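Local coordinates for protein aminotransferase, class I (Staphylococcus aureus, PDB 2O1B) that probably catalyses pyridoxal-5'-phosphate-dependent transfer of amino groups between amino acids and 2-oxo acids, as an aspartate-type class I aminotransferase, at residues Ser196-Lys200 against Glu201-Glu205; Ala321-Lys325 against Ala326-Phe330; Val364-Gly367 against Lys368-Gly371. All coordinates share one frame; numbering follows the deposited sequence.

How the interactions relate
All three are short local contacts where a helix or strand begins or ends, lying in series along one chain and not touching each other. Interaction 1 starts helix 200-210, interaction 2 ends helix 302-325 and leads toward strand 330-331, and interaction 3 turns the chain after strand 365-366. Interaction 2 leads into, and interaction 3 leaves, the same small antiparallel sheet, in which 330-331 and 365-366 are the outermost strands, yet their centres are about 20 Å apart. Interaction 3 comes nearest the cofactor, with the Phe370 side chain about 8 Å from bound pyridoxal-5'-phosphate; in interaction 1 Phe203 is about 12 Å from it. Interaction 2 is the most peripheral, centred about 26 Å from the centre of the chain.

Interaction 1. Residues Ser196-Lys200 against Glu201-Glu205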
loop_
_atom_site.group_PDB
_atom_site.type_symbol
_atom_site.label_atom_id
_atom_site.label_comp_id
_atom_site.label_asym_id
_atom_site.label_seq_id
_atom_site.Cartn_x
_atom_site.Cartn_y
_atom_site.Cartn_z
ATOM N N SER A 196 8.024 -4.859 26.987
ATOM C CA SER A 196 7.084 -4.663 28.078
ATOM C C SER A 196 5.714 -5.168 27.659
ATOM O O SER A 196 5.344 -5.053 26.494
ATOM C CB SER A 196 6.975 -3.173 28.398
ATOM O OG SER A 196 8.256 -2.587 28.626
ATOM N N THR A 197 4.966 -5.715 28.615
ATOM C CA THR A 197 3.623 -6.241 28.363
ATOM C C THR A 197 2.567 -5.449 29.145
ATOM O O THR A 197 2.901 -4.743 30.105
ATOM C CB THR A 197 3.517 -7.735 28.730
ATOM O OG1 THR A 197 4.003 -7.948 30.061
ATOM C CG2 THR A 197 4.319 -8.600 27.732
ATOM N N ALA A 198 1.307 -5.562 28.722
ATOM C CA ALA A 198 0.201 -4.916 29.422
ATOM C C ALA A 198 -0.670 -5.945 30.114
ATOM O O ALA A 198 -0.524 -7.158 29.897
ATOM C CB ALA A 198 -0.624 -4.083 28.464
ATOM N N THR A 199 -1.555 -5.469 30.985
ATOM C CA THR A 199 -2.576 -6.335 31.560
ATOM C C THR A 199 -3.951 -5.765 31.269
ATOM O O THR A 199 -4.084 -4.602 30.852
ATOM C CB THR A 199 -2.422 -6.511 33.081
ATOM O OG1 THR A 199 -2.728 -5.274 33.729
ATOM C CG2 THR A 199 -1.014 -6.953 33.439
ATOM N N LYS A 200 -4.972 -6.588 31.488
ATOM C CA LYS A 200 -6.342 -6.140 31.313
ATOM C C LYS A 200 -6.537 -4.813 32.035
ATOM O O LYS A 200 -7.149 -3.890 31.498
ATOM C CB LYS A 200 -7.318 -7.183 31.838
ATOM C CG LYS A 200 -8.783 -6.755 31.758
ATOM C CD LYS A 200 -9.709 -7.916 32.052
ATOM C CE LYS A 200 -11.085 -7.660 31.468
ATOM N NZ LYS A 200 -11.917 -8.889 31.489
ATOM N N GLU A 201 -5.985 -4.728 33.242
ATOM C CA GLU A 201 -6.159 -3.569 34.109
ATOM C C GLU A 201 -5.483 -2.311 33.576
ATOM O O GLU A 201 -6.008 -1.214 33.764
ATOM C CB GLU A 201 -5.667 -3.875 35.528
ATOM C CG GLU A 201 -6.563 -4.843 36.325
ATOM C CD GLU A 201 -6.499 -6.282 35.807
ATOM O OE1 GLU A 201 -7.541 -6.968 35.798
ATOM O OE2 GLU A 201 -5.405 -6.727 35.406
ATOM N N VAL A 202 -4.321 -2.444 32.927
ATOM C CA VAL A 202 -3.673 -1.235 32.384
ATOM C C VAL A 202 -4.472 -0.704 31.178
ATOM O O VAL A 202 -4.536 0.505 30.955
ATOM C CB VAL A 202 -2.109 -1.326 32.138
ATOM C CG1 VAL A 202 -1.480 -2.582 32.756
ATOM C CG2 VAL A 202 -1.730 -1.176 30.676
ATOM N N PHE A 203 -5.114 -1.611 30.446
ATOM C CA PHE A 203 -6.039 -1.212 29.385
ATOM C C PHE A 203 -7.308 -0.592 29.995
ATOM O O PHE A 203 -7.807 0.424 29.494
ATOM C CB PHE A 203 -6.365 -2.379 28.435
ATOM C CG PHE A 203 -5.245 -2.717 27.455
ATOM C CD1 PHE A 203 -4.506 -1.713 26.832
ATOM C CD2 PHE A 203 -4.952 -4.045 27.144
ATOM C CE1 PHE A 203 -3.477 -2.022 25.927
ATOM C CE2 PHE A 203 -3.930 -4.373 26.236
ATOM C CZ PHE A 203 -3.191 -3.354 25.628
ATOM N N ASP A 204 -7.805 -1.169 31.091
ATOM C CA ASP A 204 -8.947 -0.584 31.795
ATOM C C ASP A 204 -8.689 0.886 32.117
ATOM O O ASP A 204 -9.565 1.726 31.917
ATOM C CB ASP A 204 -9.278 -1.353 33.081
ATOM C CG ASP A 204 -9.891 -2.732 32.814
ATOM O OD1 ASP A 204 -9.983 -3.543 33.759
ATOM O OD2 ASP A 204 -10.293 -3.002 31.668
ATOM N N GLU A 205 -7.489 1.183 32.606
ATOM C CA GLU A 205 -7.144 2.532 33.059
ATOM C C GLU A 205 -7.102 3.523 31.892
ATOM O O GLU A 205 -7.568 4.659 32.016
ATOM C CB GLU A 205 -5.812 2.539 33.827
ATOM C CG GLU A 205 -5.602 3.827 34.634
ATOM C CD GLU A 205 -4.213 3.968 35.243
ATOM O OE1 GLU A 205 -3.426 2.996 35.232
ATOM O OE2 GLU A 205 -3.904 5.075 35.740
HETATM O O HOH W 1 -3.099 -5.961 36.403
#
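The carbonyl oxygen of Thr199 takes two backbone N-H groups from the first turn of the helix. Phe203 N approaches almost in line with the carbonyl, 3.2 Å from Thr199 O and with an N-H...O angle of 165°, while Val202 N makes a second, bent and weak bond to the same oxygen. The Thr199 side chain reaches over the same helix start. With chi1 at 69°, its OG1 sits between the backbone N and the carbonyl carbon and accepts from Val202 N at 3.3 Å, a weak bond but a true capping one. Thr199 is therefore the N-cap of helix 200-210, which comes after strand 182-187 of the large mixed sheet of the cofactor-binding fold. A water bridges the cap to Glu201: it lies 2.8 Å from Thr199 OG1 and donates to Glu201 OE2 at 2.6 Å. Glu201 folds back at chi2 to bring its carboxylate there, and its negative charge near the helix start probably suits the helix dipole. Further along, Asp204 N bonds to Lys200 O at 2.8 Å; the Asp204 carboxylate itself is tied through OD2 to the hydroxyl of Ser238. Toward the protein interior the contact turns apolar. Ala198 CB lies over one face of the Phe203 ring, a CH-pi contact 4.2 Å from the ring centroid and offset toward the rim. Ala198 CB also meets Val202 CG2 at 3.8 Å. His219 makes an edge-to-face contact with that Phe203 ring.

Interaction 2. Residues Ala321-Lys325 against Ala326-Phe330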
loop_
_atom_site.group_PDB
_atom_site.type_symbol
_atom_site.label_atom_id
_atom_site.label_comp_id
_atom_site.label_asym_id
_atom_site.label_seq_id
_atom_site.Cartn_x
_atom_site.Cartn_y
_atom_site.Cartn_z
ATOM N N ALA A 321 20.008 -15.373 30.938
ATOM C CA ALA A 321 20.784 -16.110 31.945
ATOM C C ALA A 321 22.271 -15.808 31.790
ATOM O O ALA A 321 22.942 -15.492 32.767
ATOM C CB ALA A 321 20.532 -17.611 31.835
HETATM N N MSE A 322 22.763 -15.902 30.555
HETATM C CA MSE A 322 24.124 -15.500 30.198
HETATM C C MSE A 322 24.424 -14.069 30.644
HETATM O O MSE A 322 25.472 -13.802 31.222
HETATM C CB MSE A 322 24.345 -15.611 28.684
HETATM C CG MSE A 322 24.347 -17.030 28.132
HETATM SE SE MSE A 322 25.726 -18.156 28.920
HETATM C CE MSE A 322 27.324 -17.164 28.378
ATOM N N LEU A 323 23.498 -13.152 30.368
ATOM C CA LEU A 323 23.705 -11.745 30.699
ATOM C C LEU A 323 23.734 -11.518 32.208
ATOM O O LEU A 323 24.635 -10.857 32.724
ATOM C CB LEU A 323 22.649 -10.862 30.028
ATOM C CG LEU A 323 22.654 -10.768 28.494
ATOM C CD1 LEU A 323 21.488 -9.920 27.996
ATOM C CD2 LEU A 323 23.982 -10.230 27.945
ATOM N N ALA A 324 22.761 -12.088 32.909
ATOM C CA ALA A 324 22.636 -11.911 34.352
ATOM C C ALA A 324 23.834 -12.473 35.122
ATOM O O ALA A 324 24.278 -11.882 36.106
ATOM C CB ALA A 324 21.330 -12.521 34.848
ATOM N N LYS A 325 24.357 -13.608 34.662
ATOM C CA LYS A 325 25.497 -14.258 35.303
ATOM C C LYS A 325 26.772 -13.414 35.237
ATOM O O LYS A 325 27.616 -13.470 36.146
ATOM C CB LYS A 325 25.755 -15.628 34.680
ATOM C CG LYS A 325 24.886 -16.747 35.245
ATOM C CD LYS A 325 25.414 -18.116 34.817
ATOM C CE LYS A 325 24.503 -19.260 35.279
ATOM N NZ LYS A 325 23.236 -19.346 34.493
ATOM N N ALA A 326 26.911 -12.643 34.160
ATOM C CA ALA A 326 28.088 -11.794 33.958
ATOM C C ALA A 326 27.823 -10.341 34.381
ATOM O O ALA A 326 28.631 -9.450 34.111
ATOM C CB ALA A 326 28.556 -11.869 32.507
ATOM N N ASP A 327 26.696 -10.127 35.059
ATOM C CA ASP A 327 26.296 -8.809 35.552
ATOM C C ASP A 327 26.275 -7.742 34.446
ATOM O O ASP A 327 26.831 -6.654 34.619
ATOM C CB ASP A 327 27.179 -8.350 36.732
ATOM C CG ASP A 327 26.982 -9.198 37.990
ATOM O OD1 ASP A 327 25.817 -9.435 38.380
ATOM O OD2 ASP A 327 28.000 -9.624 38.593
ATOM N N LEU A 328 25.655 -8.074 33.312
ATOM C CA LEU A 328 25.330 -7.092 32.282
ATOM C C LEU A 328 23.904 -6.636 32.573
ATOM O O LEU A 328 23.008 -7.475 32.643
ATOM C CB LEU A 328 25.370 -7.726 30.884
ATOM C CG LEU A 328 26.625 -8.147 30.095
ATOM C CD1 LEU A 328 27.061 -7.065 29.125
ATOM C CD2 LEU A 328 27.793 -8.602 30.949
ATOM N N PRO A 329 23.685 -5.322 32.764
ATOM C CA PRO A 329 22.345 -4.785 33.066
ATOM C C PRO A 329 21.386 -4.725 31.861
ATOM O O PRO A 329 21.683 -4.081 30.852
ATOM C CB PRO A 329 22.637 -3.371 33.570
ATOM C CG PRO A 329 23.926 -2.998 32.919
ATOM C CD PRO A 329 24.715 -4.270 32.743
ATOM N N PHE A 330 20.244 -5.399 31.981
ATOM C CA PHE A 330 19.222 -5.394 30.940
ATOM C C PHE A 330 17.835 -5.224 31.570
ATOM O O PHE A 330 17.671 -5.342 32.794
ATOM C CB PHE A 330 19.294 -6.697 30.124
ATOM C CG PHE A 330 19.084 -7.949 30.949
ATOM C CD1 PHE A 330 17.815 -8.490 31.106
ATOM C CD2 PHE A 330 20.157 -8.577 31.578
ATOM C CE1 PHE A 330 17.614 -9.645 31.879
ATOM C CE2 PHE A 330 19.969 -9.721 32.343
ATOM C CZ PHE A 330 18.703 -10.258 32.494
#
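Leu323 meets both Leu328 and Phe330, and its buried side chain carries the tight part of this contact. Leu323 CD2 comes to 4.0 Å from Leu328 CG, the two leucines crossing at about a right angle. Leu323 CB lies 3.7 Å from Phe330 CD2, in an oblique approach to the ring. Phe330 reaches back to the helix because its chi1 of 60° tucks CG between its own backbone N and carbonyl carbon. The ring then turns its edge to the backbone of Ala324, whose CA lies in the ring plane, and Phe330 CE2 is 4.0 Å from Ala324 CB. Val339 of strand 338-342 also touches Phe330, while Leu328 packs on Ala400 and Tyr403.

The backbone here forms a Schellman motif that ends helix 302-325, and the Leu323-Leu328 pair is the apolar contact that usually accompanies it. Leu328 N donates to Leu323 O at 3.0 Å along a nearly straight line (171°), and Asp327 N reaches Ala324 O at 3.2 Å from above the carbonyl plane. Asp327, the C-prime residue, takes positive phi (54°) to make the turn. Ala326 N is shared more loosely, with weak bonds to both Met322 O and Leu323 O.

The other side is looser and faces solvent. Lys325 and Asp327 are exposed there; the lysine chain runs away from the turn, and the Asp327 carboxylate only skirts the helix end. The turn's N-H groups thus satisfy the last helix carbonyls, while leucine and phenylalanine packing probably helps hold the departing chain against the helix.

Interaction 3. Residues Val364-Gly367 against Lys368-Gly371; sequences VAPG and KPFG
Phe370 sets its CG opposite the carbonyl carbon and beside its own N (chi1 -60°), which brings the ring edge back to the end of strand 365-366. Phe370 CD2 stands 3.3 Å from Pro366 O, with CE2 equally near, and the CA of Gly367 lies in the ring plane. The slightly positive hydrogens on such a rim suit a carbonyl oxygen, so the approach is probably mildly attractive. Farther along the same edge, Ala365 CB touches Phe370 CE2 at 4.1 Å.

The backbone closes the turn beside the ring edge. Phe370 N donates to Gly367 O at 3.0 Å, bent to 139° and arriving above the carbonyl plane. One residue on, Gly371 N repeats the i-to-i+3 pattern by bonding to Lys368 O at 2.8 Å. Two such bonds in succession make residues 368-370 a short 3-10 turn, which takes the chain off the edge strand of the small antiparallel sheet of the aminotransferase fold. Pro369 has no N-H to offer, but its ring fills the start of the turn: Pro369 CD lies 3.4 Å from Pro366 O, and it packs against Pro366 CG at 4.1 Å with the two proline side chains at about a right angle. Pro366 in turn rests on Ser349 and Glu353 of helix 349-360. The end of Lys368 leads away from the turn, and its side chain touches Glu350 of that helix. Gly371 leaves with phi at 131°, a backbone geometry available chiefly to glycine. The Phe370 side chain also touches Asn192, a residue of the pyridoxal-5'-phosphate pocket, as well as Pro193 and Arg379.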
loop_
_atom_site.group_PDB
_atom_site.type_symbol
_atom_site.label_atom_id
_atom_site.label_comp_id
_atom_site.label_asym_id
_atom_site.label_seq_id
_atom_site.Cartn_x
_atom_site.Cartn_y
_atom_site.Cartn_z
ATOM N N VAL A 364 23.419 -4.483 16.349
ATOM C CA VAL A 364 22.259 -4.311 17.211
ATOM C C VAL A 364 21.488 -3.099 16.745
ATOM O O VAL A 364 21.981 -2.313 15.928
ATOM C CB VAL A 364 22.635 -4.157 18.724
ATOM C CG1 VAL A 364 23.343 -5.407 19.246
ATOM C CG2 VAL A 364 23.461 -2.885 18.975
ATOM N N ALA A 365 20.282 -2.949 17.269
ATOM C CA ALA A 365 19.513 -1.751 17.039
ATOM C C ALA A 365 19.744 -0.770 18.183
ATOM O O ALA A 365 19.444 -1.077 19.338
ATOM C CB ALA A 365 18.039 -2.085 16.898
ATOM N N PRO A 366 20.279 0.417 17.862
ATOM C CA PRO A 366 20.462 1.459 18.857
ATOM C C PRO A 366 19.117 1.939 19.389
ATOM O O PRO A 366 18.146 2.026 18.642
ATOM C CB PRO A 366 21.156 2.582 18.070
ATOM C CG PRO A 366 20.792 2.340 16.645
ATOM C CD PRO A 366 20.749 0.842 16.528
ATOM N N GLY A 367 19.071 2.258 20.674
ATOM C CA GLY A 367 17.849 2.750 21.283
ATOM C C GLY A 367 17.384 4.098 20.768
ATOM O O GLY A 367 16.203 4.427 20.893
ATOM N N LYS A 368 18.298 4.879 20.190
ATOM C CA LYS A 368 18.002 6.288 19.860
ATOM C C LYS A 368 16.745 6.509 19.002
ATOM O O LYS A 368 15.864 7.255 19.414
ATOM C CB LYS A 368 19.208 7.023 19.261
ATOM C CG LYS A 368 18.894 8.477 18.862
ATOM C CD LYS A 368 20.134 9.356 18.873
ATOM C CE LYS A 368 19.865 10.739 18.284
ATOM N NZ LYS A 368 18.682 11.393 18.912
ATOM N N PRO A 369 16.665 5.873 17.811
ATOM C CA PRO A 369 15.473 6.020 16.975
ATOM C C PRO A 369 14.154 5.605 17.642
ATOM O O PRO A 369 13.093 5.966 17.154
ATOM C CB PRO A 369 15.766 5.114 15.768
ATOM C CG PRO A 369 16.847 4.216 16.200
ATOM C CD PRO A 369 17.665 5.004 17.165
ATOM N N PHE A 370 14.217 4.864 18.744
ATOM C CA PHE A 370 13.012 4.481 19.487
ATOM C C PHE A 370 12.563 5.578 20.458
ATOM O O PHE A 370 11.488 5.497 21.066
ATOM C CB PHE A 370 13.244 3.158 20.208
ATOM C CG PHE A 370 13.577 2.020 19.283
ATOM C CD1 PHE A 370 12.575 1.376 18.571
ATOM C CD2 PHE A 370 14.900 1.600 19.118
ATOM C CE1 PHE A 370 12.872 0.330 17.712
ATOM C CE2 PHE A 370 15.210 0.543 18.267
ATOM C CZ PHE A 370 14.201 -0.089 17.559
ATOM N N GLY A 371 13.376 6.622 20.562
ATOM C CA GLY A 371 13.063 7.789 21.374
ATOM C C GLY A 371 14.212 8.168 22.284
ATOM O O GLY A 371 15.163 7.387 22.452
#